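PDB 3TGH: glideosome-associated protein 50 from Plasmodium falciparum 3D7, which belongs to the glideosome complex of parasite gliding and host cell invasion, and may help assemble that complex and anchor it to the inner membrane complex. Local coordinates for residues A[166-171]-A[330-335]; A[77-82]-A[154-159]; A[272-277]-A[291-296]; A[237-242]-A[300-305]. All coordinates share one frame; numbering follows the deposited sequence.

Contact 1 of 4, residues A[166-171]-A[330-335]; sequences FPYKKI and TDVPSS. With SO4 (sulfate ion), chain C.
The one hydrogen bond between 166-171 and 330-335 runs from Y168 to P333, with Y168 OH donating to P333 O at 2.7 Å. The acceptor lies in the plane of the tyrosine ring, at its edge, while the hydroxyl stands tilted 25° from the carbonyl plane of P333. With CG beside the backbone N (chi1 -72°), the ring is sent across to the loop.

Apolar contacts accompany this bond. V332 CG1 sits 3.7 Å from Y168 CE2 and also touches F166 CZ, so one methyl serves two rings. P333 CD lies 3.8 Å from Y168 CZ, making the proline a partner through both its carbonyl and its ring. Beyond V332, I171 and T330 meet tip to tip, CD1 to CG2 at 4.0 Å, while the hydroxyl of T330 is bonded to N125.

Anion binding is the third element. Y168 is the N-cap residue of helix 169-189, and the first backbone amides of the helix hold a sulfate, probably from the crystallisation liquor: K169 N donates to O4 and K170 N to O3, each at 3.0 Å.

F166 lies next to H172, a metal-binding residue, so the C-terminal loop packs beside the start of a metal-bearing helix. The chemistry implies a mainly apolar attachment oriented by one tyrosine-carbonyl bond, with the sulfate probably drawn by the amides and positive end of the helix.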
# COMPACT_ATOMS: atom_id res chain seq x y z
N PHE A 166 -4.96 -18.26 -7.77
CA PHE A 166 -4.08 -17.88 -8.87
C PHE A 166 -3.66 -19.13 -9.64
O PHE A 166 -3.12 -20.08 -9.06
CB PHE A 166 -2.86 -17.13 -8.37
CG PHE A 166 -2.12 -16.40 -9.44
CD1 PHE A 166 -2.67 -15.27 -10.01
CD2 PHE A 166 -0.90 -16.86 -9.91
CE1 PHE A 166 -2.01 -14.60 -11.02
CE2 PHE A 166 -0.23 -16.19 -10.91
CZ PHE A 166 -0.78 -15.06 -11.47
N PRO A 167 -3.95 -19.16 -10.95
CA PRO A 167 -3.83 -20.41 -11.70
C PRO A 167 -2.41 -20.79 -12.12
O PRO A 167 -2.18 -21.96 -12.46
CB PRO A 167 -4.69 -20.14 -12.93
CG PRO A 167 -4.56 -18.69 -13.15
CD PRO A 167 -4.53 -18.09 -11.77
N TYR A 168 -1.48 -19.84 -12.13
CA TYR A 168 -0.08 -20.12 -12.50
C TYR A 168 0.73 -20.42 -11.24
O TYR A 168 1.13 -19.50 -10.52
CB TYR A 168 0.56 -18.93 -13.22
CG TYR A 168 0.09 -18.67 -14.62
CD1 TYR A 168 0.55 -19.45 -15.69
CD2 TYR A 168 -0.77 -17.62 -14.91
CE1 TYR A 168 0.13 -19.21 -16.98
CE2 TYR A 168 -1.19 -17.37 -16.19
CZ TYR A 168 -0.73 -18.16 -17.23
OH TYR A 168 -1.16 -17.89 -18.51
N LYS A 169 0.98 -21.70 -10.99
CA LYS A 169 1.61 -22.12 -9.74
C LYS A 169 3.07 -21.67 -9.59
O LYS A 169 3.50 -21.32 -8.49
CB LYS A 169 1.49 -23.64 -9.55
CG LYS A 169 0.06 -24.19 -9.63
CD LYS A 169 -0.94 -23.44 -8.74
CE LYS A 169 -2.35 -24.00 -8.89
NZ LYS A 169 -3.39 -23.11 -8.30
N LYS A 170 3.83 -21.68 -10.68
CA LYS A 170 5.24 -21.22 -10.63
C LYS A 170 5.35 -19.72 -10.29
O LYS A 170 6.25 -19.31 -9.55
CB LYS A 170 5.94 -21.48 -11.97
CG LYS A 170 6.19 -22.95 -12.28
CD LYS A 170 6.88 -23.10 -13.62
CE LYS A 170 7.24 -24.55 -13.92
NZ LYS A 170 8.43 -25.01 -13.13
N ILE A 171 4.44 -18.93 -10.84
CA ILE A 171 4.40 -17.49 -10.58
C ILE A 171 3.98 -17.24 -9.14
O ILE A 171 4.58 -16.45 -8.42
CB ILE A 171 3.48 -16.76 -11.60
CG1 ILE A 171 4.12 -16.81 -12.99
CG2 ILE A 171 3.24 -15.31 -11.19
CD1 ILE A 171 3.16 -16.38 -14.09
N THR A 330 6.44 -9.42 -14.82
CA THR A 330 6.04 -10.80 -15.10
C THR A 330 4.98 -10.83 -16.18
O THR A 330 3.98 -10.13 -16.08
CB THR A 330 5.42 -11.44 -13.85
OG1 THR A 330 6.34 -11.30 -12.75
CG2 THR A 330 5.12 -12.91 -14.09
N ASP A 331 5.19 -11.64 -17.21
CA ASP A 331 4.15 -11.88 -18.20
C ASP A 331 3.17 -12.91 -17.64
O ASP A 331 3.56 -14.03 -17.32
CB ASP A 331 4.74 -12.37 -19.53
CG ASP A 331 3.69 -12.49 -20.63
OD1 ASP A 331 2.74 -11.68 -20.65
OD2 ASP A 331 3.83 -13.38 -21.50
N VAL A 332 1.91 -12.51 -17.52
CA VAL A 332 0.83 -13.39 -17.09
C VAL A 332 -0.18 -13.46 -18.24
O VAL A 332 -1.08 -12.63 -18.33
CB VAL A 332 0.19 -12.86 -15.79
CG1 VAL A 332 -0.90 -13.80 -15.28
CG2 VAL A 332 1.27 -12.67 -14.73
N PRO A 333 -0.01 -14.44 -19.15
CA PRO A 333 -0.91 -14.56 -20.30
C PRO A 333 -2.35 -14.79 -19.87
O PRO A 333 -2.60 -15.62 -18.99
CB PRO A 333 -0.36 -15.79 -21.04
CG PRO A 333 1.06 -15.89 -20.61
CD PRO A 333 1.08 -15.44 -19.20
N SER A 334 -3.30 -14.07 -20.46
CA SER A 334 -4.70 -14.16 -20.03
C SER A 334 -5.33 -15.52 -20.33
O SER A 334 -6.32 -15.88 -19.70
CB SER A 334 -5.54 -13.03 -20.63
OG SER A 334 -5.54 -13.07 -22.05
N SER A 335 -4.76 -16.27 -21.28
CA SER A 335 -5.26 -17.61 -21.64
C SER A 335 -5.13 -18.67 -20.54
O SER A 335 -5.82 -19.69 -20.57
CB SER A 335 -4.53 -18.12 -22.90
OG SER A 335 -3.13 -18.20 -22.68
S SO4 C . 2.14 -23.43 -13.95
O1 SO4 C . 2.03 -23.33 -15.40
O2 SO4 C . 2.84 -24.67 -13.59
O3 SO4 C . 2.90 -22.29 -13.44
O4 SO4 C . 0.80 -23.46 -13.36

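Contact 2 of 4, residues A[77-82]-A[154-159]; sequences FTVLGT and FIFIDT
From F77 to L80 and from F156 to D158 the two chains run nearly parallel, 10° apart, yet they share no direct hydrogen bond; at L80 and D158 their CA atoms are 6.3 Å from each other. Three waters bridge the gap there, between the backbone of L80 and the carboxylate of D158 or the backbone of I157 and T159. One links L80 O to D158 OD1, another joins L80 O to I157 O and T159 N, and the third accepts from L80 N and donates to D158 OD2 at 2.8 Å.

Strands 75-78 and 148-156 belong to different sheets, and here, where both give way to loops, the contact joins the two halves of the beta sandwich characteristic of metallophosphoesterases. Toward F77 and F156 the filling is apolar. F77 CB rests 3.4 Å from F156 CZ, and the two rings are oblique, their planes at 31° and their centroids 5.7 Å apart. V79 CG1 meets F156 at the ring edge and at CB, 3.6 Å away, the two side chains crossing at about a right angle; the same methyl also touches I157 O. Outside the pair, F77 stacks on Y130 and F156 on Y128. D158, with CG anti to the backbone N (chi1 -170°), brings OD2 to 3.7 Å from L80 CB, while V161 N binds its OD1 and W85 NE1 its OD2.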
# COMPACT_ATOMS: atom_id res chain seq x y z
N PHE A 77 3.04 4.65 -5.75
CA PHE A 77 3.44 3.24 -5.70
C PHE A 77 2.17 2.45 -5.50
O PHE A 77 1.54 2.55 -4.44
CB PHE A 77 4.38 2.95 -4.53
CG PHE A 77 5.72 3.63 -4.61
CD1 PHE A 77 6.70 3.17 -5.46
CD2 PHE A 77 6.01 4.71 -3.79
CE1 PHE A 77 7.94 3.80 -5.53
CE2 PHE A 77 7.24 5.34 -3.85
CZ PHE A 77 8.20 4.89 -4.72
N THR A 78 1.80 1.66 -6.49
CA THR A 78 0.54 0.95 -6.41
C THR A 78 0.69 -0.56 -6.60
O THR A 78 1.74 -1.06 -6.97
CB THR A 78 -0.50 1.55 -7.37
OG1 THR A 78 -1.78 0.99 -7.05
CG2 THR A 78 -0.16 1.25 -8.82
N VAL A 79 -0.38 -1.27 -6.25
CA VAL A 79 -0.52 -2.69 -6.50
C VAL A 79 -1.92 -2.93 -7.05
O VAL A 79 -2.78 -2.06 -6.99
CB VAL A 79 -0.39 -3.52 -5.20
CG1 VAL A 79 1.02 -3.43 -4.64
CG2 VAL A 79 -1.42 -3.06 -4.16
N LEU A 80 -2.12 -4.13 -7.58
CA LEU A 80 -3.43 -4.54 -8.05
C LEU A 80 -4.23 -5.18 -6.93
O LEU A 80 -3.69 -5.86 -6.05
CB LEU A 80 -3.29 -5.55 -9.19
CG LEU A 80 -3.33 -4.99 -10.62
CD1 LEU A 80 -2.82 -3.58 -10.79
CD2 LEU A 80 -2.71 -5.96 -11.59
N GLY A 81 -5.54 -4.98 -7.00
CA GLY A 81 -6.47 -5.74 -6.18
C GLY A 81 -7.37 -6.57 -7.07
O GLY A 81 -7.22 -6.58 -8.30
N THR A 82 -8.30 -7.29 -6.45
CA THR A 82 -9.12 -8.24 -7.20
C THR A 82 -9.94 -7.58 -8.30
O THR A 82 -10.18 -8.19 -9.33
CB THR A 82 -10.06 -9.02 -6.27
OG1 THR A 82 -10.85 -8.11 -5.51
CG2 THR A 82 -9.24 -9.89 -5.32
N PHE A 154 9.70 -0.59 2.02
CA PHE A 154 8.32 -0.71 1.57
C PHE A 154 8.24 -1.94 0.68
O PHE A 154 8.96 -2.04 -0.32
CB PHE A 154 7.91 0.55 0.81
CG PHE A 154 7.75 1.75 1.69
CD1 PHE A 154 8.84 2.52 2.03
CD2 PHE A 154 6.50 2.09 2.20
CE1 PHE A 154 8.69 3.63 2.87
CE2 PHE A 154 6.35 3.19 3.04
CZ PHE A 154 7.45 3.96 3.37
N ILE A 155 7.40 -2.89 1.06
CA ILE A 155 7.24 -4.13 0.32
C ILE A 155 5.81 -4.18 -0.22
O ILE A 155 4.83 -4.02 0.53
CB ILE A 155 7.56 -5.35 1.20
CG1 ILE A 155 9.05 -5.32 1.58
CG2 ILE A 155 7.21 -6.66 0.47
CD1 ILE A 155 9.40 -6.21 2.77
N PHE A 156 5.69 -4.37 -1.53
CA PHE A 156 4.40 -4.34 -2.20
C PHE A 156 4.05 -5.74 -2.66
O PHE A 156 4.81 -6.39 -3.38
CB PHE A 156 4.43 -3.37 -3.39
CG PHE A 156 4.69 -1.95 -2.98
CD1 PHE A 156 6.00 -1.49 -2.81
CD2 PHE A 156 3.64 -1.08 -2.72
CE1 PHE A 156 6.25 -0.18 -2.40
CE2 PHE A 156 3.88 0.22 -2.31
CZ PHE A 156 5.20 0.67 -2.14
N ILE A 157 2.88 -6.23 -2.23
CA ILE A 157 2.45 -7.59 -2.53
C ILE A 157 1.16 -7.61 -3.34
O ILE A 157 0.35 -6.68 -3.25
CB ILE A 157 2.28 -8.45 -1.25
CG1 ILE A 157 1.25 -7.86 -0.29
CG2 ILE A 157 3.60 -8.60 -0.52
CD1 ILE A 157 0.95 -8.77 0.93
N ASP A 158 1.00 -8.66 -4.13
CA ASP A 158 -0.24 -8.93 -4.81
C ASP A 158 -0.92 -10.08 -4.09
O ASP A 158 -0.51 -11.24 -4.23
CB ASP A 158 -0.03 -9.28 -6.27
CG ASP A 158 -1.33 -9.33 -7.03
OD1 ASP A 158 -2.22 -10.10 -6.63
OD2 ASP A 158 -1.50 -8.57 -8.00
N THR A 159 -1.95 -9.76 -3.32
CA THR A 159 -2.59 -10.77 -2.50
C THR A 159 -3.41 -11.79 -3.31
O THR A 159 -3.72 -12.86 -2.78
CB THR A 159 -3.44 -10.15 -1.38
OG1 THR A 159 -4.31 -9.15 -1.91
CG2 THR A 159 -2.54 -9.51 -0.32
O HOH W 1 -4.47 -8.60 -6.06
O HOH W 2 -2.39 -6.67 -3.62
O HOH W 3 -0.14 -6.10 -7.96

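Contact 3 of 4, residues A[272-277]-A[291-296]; sequences SDIGFC and VSSKKG
D273 reaches across to S292 and K294 where a beta hairpin opens into loops, and its side chain is shared between these two residues from CB to tip. CB lies 3.5 Å from S292 OG. CG, set beside the backbone N by chi1 of -74°, lies 3.4 Å from S292 OG, with K294 CE a little farther off. At the tip the oxygens divide the work: OD2 accepts from S292 OG at 2.6 Å, on its anti side and 25° out of the carboxylate plane, whereas OD1 forms a salt bridge with K294 NZ at 3.4 Å, in which the hydrogen bond is weak. S292 OG also accepts from K294 N, closing an ST turn.

Deeper in the hairpin of strands 275-282 and 285-292, F276 and V291 form an antiparallel hydrogen-bonded pair, with F276 O and V291 O as acceptors. V291 CB lies over one face of the F276 ring, a CH-pi contact 3.9 Å from the centroid. G275, paired with S292, lets its CA come to 3.1 Å from V291 O. Next along, I274 O is gripped twice by S293, through N in the carbonyl plane and through OG from above it.

The backbone bond of S293 N thus carries the pairing one step further, and serine hydroxyls add to it; the short serine-carboxylate bond probably counts for more than the long lysine pair.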
# COMPACT_ATOMS: atom_id res chain seq x y z
N SER A 272 -16.43 4.04 8.55
CA SER A 272 -16.89 3.79 7.19
C SER A 272 -16.76 5.05 6.32
O SER A 272 -17.10 5.01 5.14
CB SER A 272 -18.35 3.31 7.20
OG SER A 272 -19.20 4.29 7.75
N ASP A 273 -16.25 6.15 6.88
CA ASP A 273 -16.08 7.40 6.14
C ASP A 273 -15.16 7.21 4.92
O ASP A 273 -14.18 6.48 4.99
CB ASP A 273 -15.47 8.50 7.02
CG ASP A 273 -16.46 9.07 8.03
OD1 ASP A 273 -17.53 8.47 8.25
OD2 ASP A 273 -16.15 10.14 8.60
N ILE A 274 -15.50 7.89 3.83
CA ILE A 274 -14.60 8.02 2.68
C ILE A 274 -13.44 8.88 3.13
O ILE A 274 -13.64 9.92 3.77
CB ILE A 274 -15.35 8.61 1.47
CG1 ILE A 274 -16.29 7.56 0.90
CG2 ILE A 274 -14.37 9.08 0.38
CD1 ILE A 274 -17.26 8.10 -0.13
N GLY A 275 -12.22 8.44 2.84
CA GLY A 275 -11.04 9.13 3.33
C GLY A 275 -9.73 8.52 2.90
O GLY A 275 -9.65 7.82 1.89
N PHE A 276 -8.69 8.80 3.67
CA PHE A 276 -7.33 8.37 3.34
C PHE A 276 -6.46 8.47 4.59
O PHE A 276 -6.92 8.97 5.63
CB PHE A 276 -6.77 9.22 2.19
CG PHE A 276 -6.71 10.70 2.49
CD1 PHE A 276 -5.58 11.27 3.06
CD2 PHE A 276 -7.78 11.52 2.19
CE1 PHE A 276 -5.53 12.62 3.35
CE2 PHE A 276 -7.75 12.87 2.46
CZ PHE A 276 -6.62 13.43 3.04
N CYS A 277 -5.21 8.02 4.49
CA CYS A 277 -4.26 8.13 5.59
C CYS A 277 -3.04 8.94 5.23
O CYS A 277 -2.61 8.95 4.07
CB CYS A 277 -3.77 6.75 6.00
SG CYS A 277 -5.01 5.72 6.68
N VAL A 291 -7.88 10.47 7.87
CA VAL A 291 -8.58 11.68 7.47
C VAL A 291 -9.91 11.33 6.83
O VAL A 291 -9.97 10.51 5.91
CB VAL A 291 -7.74 12.50 6.47
CG1 VAL A 291 -8.48 13.77 6.08
CG2 VAL A 291 -6.37 12.82 7.05
N SER A 292 -10.97 11.95 7.34
CA SER A 292 -12.31 11.78 6.80
C SER A 292 -12.65 12.93 5.85
O SER A 292 -12.47 14.10 6.19
CB SER A 292 -13.35 11.72 7.93
OG SER A 292 -14.65 11.90 7.42
N SER A 293 -13.18 12.57 4.68
CA SER A 293 -13.61 13.54 3.67
C SER A 293 -14.88 14.31 4.05
O SER A 293 -15.29 15.22 3.33
CB SER A 293 -13.86 12.83 2.34
OG SER A 293 -15.00 11.98 2.41
N LYS A 294 -15.51 13.94 5.16
CA LYS A 294 -16.73 14.60 5.61
C LYS A 294 -16.47 16.10 5.74
O LYS A 294 -17.20 16.92 5.17
CB LYS A 294 -17.23 14.03 6.93
CG LYS A 294 -18.74 14.02 7.08
CD LYS A 294 -19.36 12.70 6.64
CE LYS A 294 -19.29 11.65 7.73
NZ LYS A 294 -20.14 10.47 7.42
N LYS A 295 -15.42 16.46 6.47
CA LYS A 295 -14.97 17.86 6.54
C LYS A 295 -13.45 18.01 6.62
O LYS A 295 -12.94 19.00 7.13
CB LYS A 295 -15.67 18.61 7.68
CG LYS A 295 -15.77 17.85 9.00
CD LYS A 295 -16.57 18.64 10.04
CE LYS A 295 -18.05 18.76 9.68
NZ LYS A 295 -18.82 19.58 10.66
N GLY A 296 -12.73 17.02 6.10
CA GLY A 296 -11.26 17.05 6.07
C GLY A 296 -10.64 17.00 7.45
O GLY A 296 -9.58 17.58 7.68

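Contact 4 of 4, residues A[237-242]-A[300-305]; sequences MEVIED and YTHKLN
Strands 237-242 and 300-305 face each other at 9.4 Å between axes, their directions 29° apart, with no backbone bond across them. They belong to the two opposed sheets of the metallophosphoesterase beta sandwich, so side chains, with one water between E241 OE1 and K303 O, close the gap; more acceptors lie in reach of this water than it has protons.

V239 supplies the apolar part by dividing its methyls. CG2, anti to the backbone N, lies over the centre of one face of the H302 ring, 3.9 Å from the centroid, a CH-pi contact; CG1 instead meets Y300 CE2 at 3.6 Å, the side chains crossing at about a right angle. The ring of Y300 is stacked on F269, and both V239 and Y300 touch F290, so aromatic neighbours extend this filling.

E241 brings the charge. Its chain, extended beyond CG, carries the carboxylate obliquely past L304, whose CD1 stands 3.9 Å from OE2, and to the edge of the imidazole. Carboxylate and ring planes are nearly perpendicular, at 85°. The glutamate probably holds the proton on NE2 and fixes the rotation of the ring. H302 NE2 donates to E241 OE1 over 2.7 Å, nearly straight, with the oxygen in the imidazole plane but the nitrogen 37° out of the carboxylate plane.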
# COMPACT_ATOMS: atom_id res chain seq x y z
N MET A 237 -12.05 2.52 6.88
CA MET A 237 -10.76 2.77 7.52
C MET A 237 -10.75 2.03 8.84
O MET A 237 -11.78 1.95 9.52
CB MET A 237 -10.54 4.27 7.72
CG MET A 237 -10.38 5.04 6.40
SD MET A 237 -10.04 6.82 6.58
CE MET A 237 -11.35 7.32 7.66
N GLU A 238 -9.60 1.48 9.20
CA GLU A 238 -9.46 0.76 10.46
C GLU A 238 -8.00 0.61 10.86
O GLU A 238 -7.10 0.56 10.00
CB GLU A 238 -10.10 -0.63 10.36
CG GLU A 238 -9.92 -1.50 11.61
CD GLU A 238 -10.91 -2.64 11.72
OE1 GLU A 238 -11.26 -3.26 10.69
OE2 GLU A 238 -11.34 -2.94 12.86
N VAL A 239 -7.76 0.54 12.16
CA VAL A 239 -6.49 0.05 12.67
C VAL A 239 -6.74 -1.04 13.73
O VAL A 239 -7.50 -0.85 14.69
CB VAL A 239 -5.56 1.18 13.18
CG1 VAL A 239 -6.27 2.09 14.17
CG2 VAL A 239 -4.28 0.60 13.79
N ILE A 240 -6.14 -2.20 13.48
CA ILE A 240 -6.12 -3.33 14.40
C ILE A 240 -4.67 -3.54 14.82
O ILE A 240 -3.80 -3.69 13.96
CB ILE A 240 -6.68 -4.59 13.73
CG1 ILE A 240 -8.19 -4.45 13.56
CG2 ILE A 240 -6.32 -5.86 14.53
CD1 ILE A 240 -8.82 -5.48 12.63
N GLU A 241 -4.40 -3.52 16.12
CA GLU A 241 -3.03 -3.67 16.60
C GLU A 241 -2.87 -4.94 17.39
O GLU A 241 -3.66 -5.22 18.30
CB GLU A 241 -2.58 -2.46 17.44
CG GLU A 241 -1.06 -2.40 17.60
CD GLU A 241 -0.58 -1.25 18.47
OE1 GLU A 241 -1.12 -0.13 18.36
OE2 GLU A 241 0.36 -1.48 19.27
N ASP A 242 -1.85 -5.72 17.04
CA ASP A 242 -1.60 -7.03 17.61
C ASP A 242 -0.11 -7.35 17.55
O ASP A 242 0.47 -7.38 16.46
CB ASP A 242 -2.40 -8.08 16.83
CG ASP A 242 -2.01 -9.51 17.18
OD1 ASP A 242 -2.28 -9.95 18.32
OD2 ASP A 242 -1.43 -10.19 16.31
N TYR A 300 -8.72 10.05 13.65
CA TYR A 300 -7.95 9.17 14.52
C TYR A 300 -6.46 9.30 14.25
O TYR A 300 -6.05 9.39 13.09
CB TYR A 300 -8.37 7.71 14.36
CG TYR A 300 -7.81 6.80 15.44
CD1 TYR A 300 -8.34 6.83 16.73
CD2 TYR A 300 -6.75 5.94 15.18
CE1 TYR A 300 -7.82 6.01 17.73
CE2 TYR A 300 -6.23 5.13 16.18
CZ TYR A 300 -6.77 5.16 17.44
OH TYR A 300 -6.24 4.35 18.42
N THR A 301 -5.67 9.30 15.32
CA THR A 301 -4.22 9.30 15.21
C THR A 301 -3.65 8.09 15.93
O THR A 301 -3.86 7.92 17.13
CB THR A 301 -3.62 10.59 15.79
OG1 THR A 301 -4.21 11.71 15.13
CG2 THR A 301 -2.11 10.62 15.59
N HIS A 302 -2.97 7.23 15.18
CA HIS A 302 -2.36 6.03 15.73
C HIS A 302 -0.85 6.22 15.79
O HIS A 302 -0.24 6.68 14.83
CB HIS A 302 -2.68 4.81 14.87
CG HIS A 302 -2.05 3.54 15.36
ND1 HIS A 302 -0.92 3.00 14.80
CD2 HIS A 302 -2.37 2.74 16.40
CE1 HIS A 302 -0.58 1.91 15.46
NE2 HIS A 302 -1.45 1.73 16.43
N LYS A 303 -0.25 5.87 16.92
CA LYS A 303 1.19 5.99 17.11
C LYS A 303 1.80 4.64 17.43
O LYS A 303 1.34 3.94 18.35
CB LYS A 303 1.50 7.00 18.22
CG LYS A 303 1.01 8.41 17.91
CD LYS A 303 1.28 9.39 19.04
CE LYS A 303 0.83 10.80 18.65
NZ LYS A 303 0.86 11.75 19.80
N LEU A 304 2.81 4.26 16.65
CA LEU A 304 3.54 3.02 16.86
C LEU A 304 5.00 3.38 17.17
O LEU A 304 5.64 4.11 16.41
CB LEU A 304 3.44 2.15 15.60
CG LEU A 304 3.82 0.68 15.75
CD1 LEU A 304 2.75 -0.07 16.54
CD2 LEU A 304 4.01 0.03 14.39
N ASN A 305 5.52 2.86 18.28
CA ASN A 305 6.91 3.12 18.67
C ASN A 305 7.89 2.41 17.74
O ASN A 305 7.62 1.29 17.29
CB ASN A 305 7.16 2.67 20.12
CG ASN A 305 6.32 3.43 21.13
OD1 ASN A 305 5.97 4.60 20.92
ND2 ASN A 305 5.99 2.78 22.23
O HOH W 4 1.12 1.53 19.56

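Contacts 2 and 4 solve the same problem, joining the two sheets of the sandwich, at places 20 Å apart between centres. Near the middle of the chain, contact 2 relies on aromatic packing and bridging water; contact 4, farther out, adds a histidine-carboxylate bond. Contact 3 differs in kind, since it works within one sheet through strand pairing and a fringe of serine hydroxyls. It adjoins contact 4, where M237 SD lies 3.7 Å from V291 O, and strands 285-292 and 297-305 are neighbours. Contact 1, only partly buried, lies nearest the surface, whereas contacts 2, 3 and 4 are buried; across the chain's centre from contacts 3 and 4, it attaches a loop to a helix start.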